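Zinc transport protein ZntB (Vibrio parahaemolyticus RIMD 2210633, PDB 3CK6) probably acts as a zinc:proton symporter of the CorA metal ion transporter family, mediating zinc uptake, with a cytoplasmic domain that assembles into a funnel-shaped homopentamer. Local coordinates at residues Ala135-Asn146 / Arg208-Ile219; His59-Ser68 / Asn76-Ile84. The protein carries 1 engineered substitution. All coordinates share one frame; numbering follows the deposited sequence.

Contact 1: residues Ala135-Asn146 / Arg208-Ile219; sequences ASLLNQIIEGLN and RPHQYRFAHNNI
Asn139 turns its CG anti to the backbone N (chi1 -163°), which aims the amide at Arg208, whose own chain bends at chi3 to lay NE and NH2 against the same oxygen. The grip is side-on: Asn139 OD1 lies in the guanidinium plane, 2.8 Å from Arg208 NE, which meets an in-plane lone pair, while NH2 comes from above the carbonyl plane. Ser136 packs over one guanidinium face. Beside it, the Tyr212 side chain is a knob among Ala135, Leu138, Asn139 and Ile142. Tyr212 OH donates to Ala135 O at 2.8 Å, giving that carbonyl a second donor besides the helical N-H of Asn139, and Ile142 CD1 touches the ring edge 3.8 Å from Tyr212 CE2.

Further along, Glu143 CD rests 3.6 Å from Ala215 CB. Asn218 ND2 approaches the syn lone pair of Glu143 OE1 at 3.1 Å, almost straight (172°), and Asn146 ND2 reaches that oxygen from above the carboxylate plane. A water accepts from Asn139 ND2 and donates to Glu143 OE2 and to Gln211 O, linking the polar groups. The axes of the 135-146 and 209-219 segments come within 9.9 Å, 18° from parallel: a near-parallel helix pair with Tyr212 as a single knob in a hole of the facing helix and a largely polar seam, within the helical part of the CorA-type cytoplasmic domain.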
loop_
_atom_site.group_PDB
_atom_site.type_symbol
_atom_site.label_atom_id
_atom_site.label_comp_id
_atom_site.label_asym_id
_atom_site.label_seq_id
_atom_site.Cartn_x
_atom_site.Cartn_y
_atom_site.Cartn_z
ATOM N N ALA E 135 11.643 18.095 -27.747
ATOM C CA ALA E 135 11.456 16.740 -27.175
ATOM C C ALA E 135 12.769 16.177 -26.615
ATOM O O ALA E 135 12.826 15.664 -25.480
ATOM C CB ALA E 135 10.842 15.778 -28.221
ATOM N N SER E 136 13.837 16.319 -27.389
ATOM C CA SER E 136 15.147 15.868 -26.944
ATOM C C SER E 136 15.696 16.731 -25.815
ATOM O O SER E 136 16.294 16.209 -24.879
ATOM C CB SER E 136 16.129 15.813 -28.124
ATOM O OG SER E 136 17.437 15.485 -27.676
ATOM N N LEU E 137 15.492 18.045 -25.895
ATOM C CA LEU E 137 15.903 18.952 -24.832
ATOM C C LEU E 137 15.344 18.554 -23.469
ATOM O O LEU E 137 16.080 18.490 -22.475
ATOM C CB LEU E 137 15.496 20.392 -25.186
ATOM C CG LEU E 137 15.724 21.432 -24.077
ATOM C CD1 LEU E 137 17.221 21.544 -23.751
ATOM C CD2 LEU E 137 15.163 22.761 -24.497
ATOM N N LEU E 138 14.035 18.327 -23.409
ATOM C CA LEU E 138 13.384 18.037 -22.126
ATOM C C LEU E 138 13.865 16.691 -21.575
ATOM O O LEU E 138 14.089 16.540 -20.380
ATOM C CB LEU E 138 11.870 18.040 -22.310
ATOM C CG LEU E 138 11.020 17.669 -21.096
ATOM C CD1 LEU E 138 11.349 18.581 -19.926
ATOM C CD2 LEU E 138 9.530 17.718 -21.434
ATOM N N ASN E 139 14.031 15.720 -22.475
ATOM C CA ASN E 139 14.626 14.420 -22.136
ATOM C C ASN E 139 16.007 14.582 -21.517
ATOM O O ASN E 139 16.316 13.965 -20.493
ATOM C CB ASN E 139 14.674 13.558 -23.413
ATOM C CG ASN E 139 14.876 12.055 -23.135
ATOM O OD1 ASN E 139 14.656 11.246 -24.037
ATOM N ND2 ASN E 139 15.324 11.681 -21.914
ATOM N N GLN E 140 16.835 15.437 -22.112
ATOM C CA GLN E 140 18.182 15.692 -21.577
ATOM C C GLN E 140 18.166 16.410 -20.230
ATOM O O GLN E 140 19.012 16.143 -19.384
ATOM C CB GLN E 140 19.027 16.478 -22.569
ATOM C CG GLN E 140 19.467 15.664 -23.791
ATOM C CD GLN E 140 20.540 16.364 -24.610
ATOM O OE1 GLN E 140 21.128 17.364 -24.176
ATOM N NE2 GLN E 140 20.791 15.852 -25.816
ATOM N N ILE E 141 17.217 17.314 -20.024
ATOM C CA ILE E 141 17.069 17.959 -18.708
ATOM C C ILE E 141 16.761 16.910 -17.625
ATOM O O ILE E 141 17.431 16.856 -16.579
ATOM C CB ILE E 141 15.984 19.079 -18.716
ATOM C CG1 ILE E 141 16.404 20.227 -19.653
ATOM C CG2 ILE E 141 15.724 19.614 -17.263
ATOM C CD1 ILE E 141 15.263 21.224 -19.991
ATOM N N ILE E 142 15.761 16.067 -17.893
ATOM C CA ILE E 142 15.345 15.013 -16.967
ATOM C C ILE E 142 16.524 14.065 -16.679
ATOM O O ILE E 142 16.889 13.848 -15.517
ATOM C CB ILE E 142 14.065 14.273 -17.492
ATOM C CG1 ILE E 142 12.854 15.208 -17.462
ATOM C CG2 ILE E 142 13.775 13.025 -16.681
ATOM C CD1 ILE E 142 11.706 14.762 -18.346
ATOM N N GLU E 143 17.150 13.525 -17.731
ATOM C CA GLU E 143 18.285 12.626 -17.540
ATOM C C GLU E 143 19.515 13.320 -16.933
ATOM O O GLU E 143 20.270 12.697 -16.175
ATOM C CB GLU E 143 18.673 11.908 -18.836
ATOM C CG GLU E 143 17.651 10.869 -19.295
ATOM C CD GLU E 143 17.797 9.502 -18.592
ATOM O OE1 GLU E 143 17.967 9.458 -17.345
ATOM O OE2 GLU E 143 17.716 8.456 -19.297
ATOM N N GLY E 144 19.731 14.587 -17.280
ATOM C CA GLY E 144 20.856 15.331 -16.707
ATOM C C GLY E 144 20.718 15.438 -15.190
ATOM O O GLY E 144 21.671 15.186 -14.459
ATOM N N LEU E 145 19.521 15.822 -14.738
ATOM C CA LEU E 145 19.178 15.903 -13.312
ATOM C C LEU E 145 19.347 14.552 -12.592
ATOM O O LEU E 145 19.931 14.509 -11.503
ATOM C CB LEU E 145 17.768 16.475 -13.122
ATOM C CG LEU E 145 17.529 17.952 -13.479
ATOM C CD1 LEU E 145 16.044 18.285 -13.421
ATOM C CD2 LEU E 145 18.331 18.881 -12.585
ATOM N N ASN E 146 18.866 13.457 -13.207
ATOM C CA ASN E 146 19.136 12.081 -12.724
ATOM C C ASN E 146 20.625 11.796 -12.562
ATOM O O ASN E 146 21.061 11.334 -11.499
ATOM C CB ASN E 146 18.580 11.020 -13.701
ATOM C CG ASN E 146 17.077 10.853 -13.615
ATOM O OD1 ASN E 146 16.456 11.298 -12.642
ATOM N ND2 ASN E 146 16.476 10.178 -14.633
ATOM N N ARG E 208 9.669 10.221 -28.551
ATOM C CA ARG E 208 10.811 9.553 -27.918
ATOM C C ARG E 208 10.295 8.567 -26.866
ATOM O O ARG E 208 10.653 8.697 -25.693
ATOM C CB ARG E 208 11.713 10.579 -27.204
ATOM C CG ARG E 208 12.297 11.664 -28.101
ATOM C CD ARG E 208 13.026 12.741 -27.320
ATOM N NE ARG E 208 14.215 12.172 -26.687
ATOM C CZ ARG E 208 15.344 11.907 -27.334
ATOM N NH1 ARG E 208 15.467 12.217 -28.621
ATOM N NH2 ARG E 208 16.364 11.362 -26.681
ATOM N N PRO E 209 9.452 7.588 -27.268
ATOM C CA PRO E 209 8.786 6.807 -26.222
ATOM C C PRO E 209 9.726 5.952 -25.353
ATOM O O PRO E 209 9.578 5.943 -24.136
ATOM C CB PRO E 209 7.754 5.977 -26.981
ATOM C CG PRO E 209 8.268 5.902 -28.417
ATOM C CD PRO E 209 9.059 7.167 -28.631
ATOM N N HIS E 210 10.715 5.306 -25.965
ATOM C CA HIS E 210 11.624 4.443 -25.208
ATOM C C HIS E 210 12.632 5.217 -24.382
ATOM O O HIS E 210 12.967 4.790 -23.266
ATOM C CB HIS E 210 12.302 3.429 -26.137
ATOM C CG HIS E 210 11.366 2.815 -27.126
ATOM N ND1 HIS E 210 11.769 2.403 -28.377
ATOM C CD2 HIS E 210 10.033 2.575 -27.065
ATOM C CE1 HIS E 210 10.733 1.914 -29.033
ATOM N NE2 HIS E 210 9.666 2.016 -28.264
ATOM N N GLN E 211 13.103 6.351 -24.906
ATOM C CA GLN E 211 14.017 7.210 -24.142
ATOM C C GLN E 211 13.388 7.713 -22.830
ATOM O O GLN E 211 14.027 7.677 -21.768
ATOM C CB GLN E 211 14.532 8.387 -24.984
ATOM C CG GLN E 211 15.272 7.978 -26.258
ATOM C CD GLN E 211 14.393 8.022 -27.492
ATOM O OE1 GLN E 211 13.252 7.553 -27.476
ATOM N NE2 GLN E 211 14.932 8.559 -28.582
ATOM N N TYR E 212 12.142 8.187 -22.898
ATOM C CA TYR E 212 11.487 8.681 -21.682
ATOM C C TYR E 212 11.270 7.526 -20.682
ATOM O O TYR E 212 11.418 7.725 -19.481
ATOM C CB TYR E 212 10.192 9.458 -21.983
ATOM C CG TYR E 212 10.408 10.934 -22.316
ATOM C CD1 TYR E 212 10.603 11.336 -23.617
ATOM C CD2 TYR E 212 10.433 11.940 -21.302
ATOM C CE1 TYR E 212 10.811 12.694 -23.953
ATOM C CE2 TYR E 212 10.636 13.328 -21.652
ATOM C CZ TYR E 212 10.830 13.674 -22.982
ATOM O OH TYR E 212 11.014 15.001 -23.405
ATOM N N ARG E 213 10.980 6.321 -21.181
ATOM C CA ARG E 213 10.906 5.150 -20.296
ATOM C C ARG E 213 12.212 4.751 -19.604
ATOM O O ARG E 213 12.169 4.358 -18.446
ATOM C CB ARG E 213 10.285 3.930 -20.969
ATOM C CG ARG E 213 8.772 3.867 -20.827
ATOM C CD ARG E 213 8.116 4.174 -22.137
ATOM N NE ARG E 213 6.655 4.164 -22.081
ATOM C CZ ARG E 213 5.887 4.962 -22.821
ATOM N NH1 ARG E 213 4.557 4.888 -22.738
ATOM N NH2 ARG E 213 6.451 5.853 -23.634
ATOM N N PHE E 214 13.338 4.835 -20.321
ATOM C CA PHE E 214 14.672 4.718 -19.717
ATOM C C PHE E 214 14.907 5.772 -18.613
ATOM O O PHE E 214 15.481 5.460 -17.567
ATOM C CB PHE E 214 15.774 4.813 -20.786
ATOM C CG PHE E 214 15.655 3.781 -21.896
ATOM C CD1 PHE E 214 15.173 2.508 -21.645
ATOM C CD2 PHE E 214 16.047 4.093 -23.194
ATOM C CE1 PHE E 214 15.056 1.560 -22.677
ATOM C CE2 PHE E 214 15.936 3.155 -24.229
ATOM C CZ PHE E 214 15.435 1.894 -23.966
ATOM N N ALA E 215 14.481 7.010 -18.852
ATOM C CA ALA E 215 14.572 8.068 -17.825
ATOM C C ALA E 215 13.721 7.746 -16.594
ATOM O O ALA E 215 14.159 7.925 -15.461
ATOM C CB ALA E 215 14.213 9.442 -18.403
ATOM N N HIS E 216 12.514 7.247 -16.822
ATOM C CA HIS E 216 11.673 6.761 -15.731
ATOM C C HIS E 216 12.315 5.580 -14.955
ATOM O O HIS E 216 12.253 5.540 -13.727
ATOM C CB HIS E 216 10.285 6.360 -16.261
ATOM C CG HIS E 216 9.330 5.987 -15.179
ATOM N ND1 HIS E 216 8.589 4.830 -15.207
ATOM C CD2 HIS E 216 9.025 6.601 -14.008
ATOM C CE1 HIS E 216 7.862 4.748 -14.105
ATOM N NE2 HIS E 216 8.103 5.812 -13.365
ATOM N N ASN E 217 12.888 4.620 -15.687
ATOM C CA ASN E 217 13.598 3.502 -15.064
ATOM C C ASN E 217 14.771 4.008 -14.210
ATOM O O ASN E 217 15.000 3.514 -13.099
ATOM C CB ASN E 217 14.088 2.493 -16.090
ATOM C CG ASN E 217 14.442 1.145 -15.452
ATOM O OD1 ASN E 217 13.659 0.596 -14.678
ATOM N ND2 ASN E 217 15.615 0.611 -15.783
ATOM N N ASN E 218 15.506 4.989 -14.728
ATOM C CA ASN E 218 16.593 5.600 -13.940
ATOM C C ASN E 218 16.164 6.261 -12.630
ATOM O O ASN E 218 16.844 6.100 -11.613
ATOM C CB ASN E 218 17.423 6.568 -14.792
ATOM C CG ASN E 218 18.287 5.834 -15.814
ATOM O OD1 ASN E 218 18.627 4.683 -15.606
ATOM N ND2 ASN E 218 18.600 6.485 -16.938
ATOM N N ILE E 219 15.076 7.029 -12.651
ATOM C CA ILE E 219 14.604 7.682 -11.404
ATOM C C ILE E 219 14.087 6.613 -10.415
ATOM O O ILE E 219 14.328 6.715 -9.231
ATOM C CB ILE E 219 13.568 8.820 -11.636
ATOM C CG1 ILE E 219 13.213 9.538 -10.308
ATOM C CG2 ILE E 219 12.324 8.310 -12.306
ATOM C CD1 ILE E 219 14.333 10.437 -9.798
HETATM O O HOH W 1 16.527 8.925 -21.637
#

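Contact 2: residues His59-Ser68 / Asn76-Ile84; sequences HLLADESRPS and NFMLILRGI
Ser68 and Ile80 form an antiparallel hydrogen-bonded pair, the backbone link between the two segments. Ile80 N gives a nearly linear bond (177°) to Ser68 O at 2.8 Å, and Ser68 N returns one to Ile80 O at 3.1 Å. Pro67 CA adds a CA-H...O contact to Ile80 O, and Leu79 CA makes another to Ser68 O.

Side chains close in around this pair. The CG2 methyl of Ile80 rests 3.4 Å from Arg66 O, a carbonyl that also accepts from Ser68 OG; that bond fixes the Ser68 hydroxyl, which is also bonded to His70 NE2, beside the extended chain at 66-67. The Pro67 ring meets Arg82 at about a right angle, with Pro67 CG 3.7 Å from Arg82 CG. With its chain bent at chi2 (-108°), Arg82 NH2 reaches Ser65 O in a weak bond of 3.3 Å. A water accepts from Ser65 N and, weakly, from Arg82 NH2, while Arg82 NH1 is held by Met95 O.

At the other end, selenomethionine Met78 bends at chi3 (-61°). Met78 SE lies at the edge of the His59 ring, 3.8 Å from His59 ND1, and its CE packs against Leu60 CB and CD1, so His59 and Leu60 of helix 54-60 pack on the strand.

Outside this shell, Arg66 forms a salt bridge with Glu224 of a neighbouring subunit, and His59 stacks on Phe214 of that subunit. Within the chain, strand 77-83 runs antiparallel between strands 96-103 and 68-71. Helix 173-199 packs on Pro67 through Phe186 and Gln190, whereas Leu81 also faces helix 134-161.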
loop_
_atom_site.group_PDB
_atom_site.type_symbol
_atom_site.label_atom_id
_atom_site.label_comp_id
_atom_site.label_asym_id
_atom_site.label_seq_id
_atom_site.Cartn_x
_atom_site.Cartn_y
_atom_site.Cartn_z
ATOM N N HIS E 59 1.405 29.528 -9.678
ATOM C CA HIS E 59 1.940 28.224 -9.286
ATOM C C HIS E 59 3.396 28.081 -9.692
ATOM O O HIS E 59 4.226 27.599 -8.899
ATOM C CB HIS E 59 1.105 27.043 -9.795
ATOM C CG HIS E 59 1.249 25.801 -8.954
ATOM N ND1 HIS E 59 1.771 24.621 -9.445
ATOM C CD2 HIS E 59 0.941 25.562 -7.659
ATOM C CE1 HIS E 59 1.771 23.707 -8.488
ATOM N NE2 HIS E 59 1.265 24.252 -7.397
ATOM N N LEU E 60 3.709 28.538 -10.910
ATOM C CA LEU E 60 5.076 28.474 -11.455
ATOM C C LEU E 60 6.099 29.240 -10.616
ATOM O O LEU E 60 7.232 28.795 -10.455
ATOM C CB LEU E 60 5.116 29.001 -12.892
ATOM C CG LEU E 60 6.389 28.709 -13.703
ATOM C CD1 LEU E 60 6.433 27.257 -14.176
ATOM C CD2 LEU E 60 6.531 29.668 -14.881
ATOM N N LEU E 61 5.695 30.405 -10.120
ATOM C CA LEU E 61 6.590 31.306 -9.428
ATOM C C LEU E 61 6.444 31.231 -7.898
ATOM O O LEU E 61 7.004 32.064 -7.189
ATOM C CB LEU E 61 6.360 32.754 -9.909
ATOM C CG LEU E 61 6.475 33.065 -11.414
ATOM C CD1 LEU E 61 6.248 34.541 -11.648
ATOM C CD2 LEU E 61 7.818 32.620 -11.994
ATOM N N ALA E 62 5.678 30.263 -7.394
ATOM C CA ALA E 62 5.353 30.197 -5.962
ATOM C C ALA E 62 6.619 30.008 -5.126
ATOM O O ALA E 62 7.610 29.471 -5.616
ATOM C CB ALA E 62 4.369 29.051 -5.701
ATOM N N ASP E 63 6.592 30.439 -3.868
ATOM C CA ASP E 63 7.706 30.165 -2.961
ATOM C C ASP E 63 7.951 28.657 -2.816
ATOM O O ASP E 63 9.080 28.181 -3.016
ATOM C CB ASP E 63 7.464 30.804 -1.588
ATOM C CG ASP E 63 8.684 30.714 -0.674
ATOM O OD1 ASP E 63 9.809 30.486 -1.193
ATOM O OD2 ASP E 63 8.528 30.873 0.570
ATOM N N GLU E 64 6.898 27.909 -2.487
ATOM C CA GLU E 64 7.020 26.476 -2.209
ATOM C C GLU E 64 6.605 25.675 -3.434
ATOM O O GLU E 64 5.824 26.161 -4.263
ATOM C CB GLU E 64 6.134 26.073 -1.028
ATOM C CG GLU E 64 6.228 26.971 0.249
ATOM C CD GLU E 64 7.223 26.472 1.298
ATOM O OE1 GLU E 64 7.071 26.852 2.494
ATOM O OE2 GLU E 64 8.154 25.707 0.949
ATOM N N SER E 65 7.129 24.453 -3.548
ATOM C CA SER E 65 6.788 23.572 -4.666
ATOM C C SER E 65 7.145 22.127 -4.325
ATOM O O SER E 65 7.936 21.867 -3.397
ATOM C CB SER E 65 7.534 24.003 -5.936
ATOM O OG SER E 65 8.942 23.919 -5.704
ATOM N N ARG E 66 6.542 21.195 -5.061
ATOM C CA ARG E 66 6.964 19.800 -5.077
ATOM C C ARG E 66 7.097 19.320 -6.542
ATOM O O ARG E 66 6.389 19.809 -7.434
ATOM C CB ARG E 66 5.987 18.926 -4.303
ATOM C CG ARG E 66 4.640 18.776 -5.040
ATOM C CD ARG E 66 3.678 17.914 -4.247
ATOM N NE ARG E 66 3.913 16.468 -4.350
ATOM C CZ ARG E 66 3.418 15.674 -5.302
ATOM N NH1 ARG E 66 2.675 16.165 -6.297
ATOM N NH2 ARG E 66 3.664 14.368 -5.260
ATOM N N PRO E 67 8.018 18.368 -6.807
ATOM C CA PRO E 67 7.998 17.822 -8.172
ATOM C C PRO E 67 6.619 17.280 -8.553
ATOM O O PRO E 67 5.957 16.587 -7.766
ATOM C CB PRO E 67 9.027 16.689 -8.127
ATOM C CG PRO E 67 9.985 17.117 -7.010
ATOM C CD PRO E 67 9.091 17.779 -5.981
ATOM N N SER E 68 6.197 17.602 -9.771
ATOM C CA SER E 68 4.861 17.276 -10.204
ATOM C C SER E 68 4.688 17.566 -11.682
ATOM O O SER E 68 5.446 18.341 -12.291
ATOM C CB SER E 68 3.815 18.074 -9.407
ATOM O OG SER E 68 4.208 19.434 -9.274
ATOM N N ASN E 76 -0.513 22.098 -23.628
ATOM C CA ASN E 76 0.356 22.719 -22.627
ATOM C C ASN E 76 0.446 21.899 -21.356
ATOM O O ASN E 76 -0.470 21.127 -21.014
ATOM C CB ASN E 76 -0.115 24.147 -22.270
ATOM C CG ASN E 76 -0.338 25.014 -23.512
ATOM O OD1 ASN E 76 0.364 24.874 -24.505
ATOM N ND2 ASN E 76 -1.325 25.895 -23.456
ATOM N N PHE E 77 1.561 22.064 -20.669
ATOM C CA PHE E 77 1.706 21.468 -19.345
ATOM C C PHE E 77 2.727 22.206 -18.519
ATOM O O PHE E 77 3.499 23.030 -19.043
ATOM C CB PHE E 77 2.033 19.953 -19.425
ATOM C CG PHE E 77 3.377 19.616 -20.034
ATOM C CD1 PHE E 77 4.568 19.789 -19.312
ATOM C CD2 PHE E 77 3.443 19.036 -21.304
ATOM C CE1 PHE E 77 5.825 19.432 -19.876
ATOM C CE2 PHE E 77 4.687 18.672 -21.872
ATOM C CZ PHE E 77 5.872 18.868 -21.175
HETATM N N MSE E 78 2.717 21.912 -17.219
HETATM C CA MSE E 78 3.803 22.330 -16.322
HETATM C C MSE E 78 4.459 21.099 -15.766
HETATM O O MSE E 78 3.767 20.181 -15.335
HETATM C CB MSE E 78 3.279 23.167 -15.156
HETATM C CG MSE E 78 4.385 23.699 -14.197
HETATM SE SE MSE E 78 3.561 24.821 -12.789
HETATM C CE MSE E 78 2.811 26.140 -13.874
ATOM N N LEU E 79 5.788 21.107 -15.746
ATOM C CA LEU E 79 6.580 20.068 -15.106
ATOM C C LEU E 79 7.568 20.688 -14.119
ATOM O O LEU E 79 8.389 21.544 -14.468
ATOM C CB LEU E 79 7.362 19.253 -16.142
ATOM C CG LEU E 79 8.187 18.081 -15.622
ATOM C CD1 LEU E 79 7.296 16.974 -15.024
ATOM C CD2 LEU E 79 9.044 17.540 -16.759
ATOM N N ILE E 80 7.481 20.228 -12.884
ATOM C CA ILE E 80 8.365 20.698 -11.837
ATOM C C ILE E 80 9.266 19.577 -11.394
ATOM O O ILE E 80 8.781 18.478 -11.136
ATOM C CB ILE E 80 7.536 21.280 -10.643
ATOM C CG1 ILE E 80 6.718 22.479 -11.148
ATOM C CG2 ILE E 80 8.465 21.633 -9.450
ATOM C CD1 ILE E 80 5.629 23.001 -10.188
ATOM N N LEU E 81 10.569 19.877 -11.268
ATOM C CA LEU E 81 11.593 18.911 -10.913
ATOM C C LEU E 81 12.587 19.493 -9.921
ATOM O O LEU E 81 12.667 20.703 -9.744
ATOM C CB LEU E 81 12.370 18.449 -12.159
ATOM C CG LEU E 81 11.526 17.829 -13.282
ATOM C CD1 LEU E 81 12.406 17.670 -14.502
ATOM C CD2 LEU E 81 10.887 16.471 -12.875
ATOM N N ARG E 82 13.322 18.611 -9.268
ATOM C CA ARG E 82 14.370 19.010 -8.353
ATOM C C ARG E 82 15.711 18.406 -8.784
ATOM O O ARG E 82 15.761 17.318 -9.390
ATOM C CB ARG E 82 14.006 18.604 -6.921
ATOM C CG ARG E 82 12.855 19.393 -6.319
ATOM C CD ARG E 82 13.341 20.385 -5.233
ATOM N NE ARG E 82 12.211 21.136 -4.656
ATOM C CZ ARG E 82 12.284 21.963 -3.613
ATOM N NH1 ARG E 82 13.437 22.195 -3.007
ATOM N NH2 ARG E 82 11.182 22.556 -3.168
ATOM N N GLY E 83 16.793 19.127 -8.469
ATOM C CA GLY E 83 18.156 18.679 -8.727
ATOM C C GLY E 83 19.074 18.988 -7.564
ATOM O O GLY E 83 18.729 19.791 -6.687
ATOM N N ILE E 84 20.244 18.358 -7.568
ATOM C CA ILE E 84 21.296 18.619 -6.551
ATOM C C ILE E 84 21.725 20.097 -6.575
ATOM O O ILE E 84 21.865 20.699 -7.632
ATOM C CB ILE E 84 22.508 17.681 -6.764
ATOM C CG1 ILE E 84 22.068 16.216 -6.682
ATOM C CG2 ILE E 84 23.627 17.916 -5.704
ATOM C CD1 ILE E 84 21.432 15.815 -5.316
HETATM O O HOH W 2 9.671 24.525 -1.760
#

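Contact 1 and contact 2 have centres about 17 Å apart and follow one another along the chain, yet strand 77-83 and helix 134-161 join them directly. Leu138 CD2 packs 3.8 Å from Phe77 CZ, Leu145 CD1 lies 3.8 Å from Leu81 CD1, and Leu145 CD2 approaches Gly83 CA at 3.9 Å. The helix thus packs on both the strand of contact 2 and helix 209-246 of contact 1. Between subunits the two meet again: Asn217 of contact 1 engages Arg66 and Ser68 of a neighbouring subunit's contact 2, so both contacts border the interface of the homopentamer.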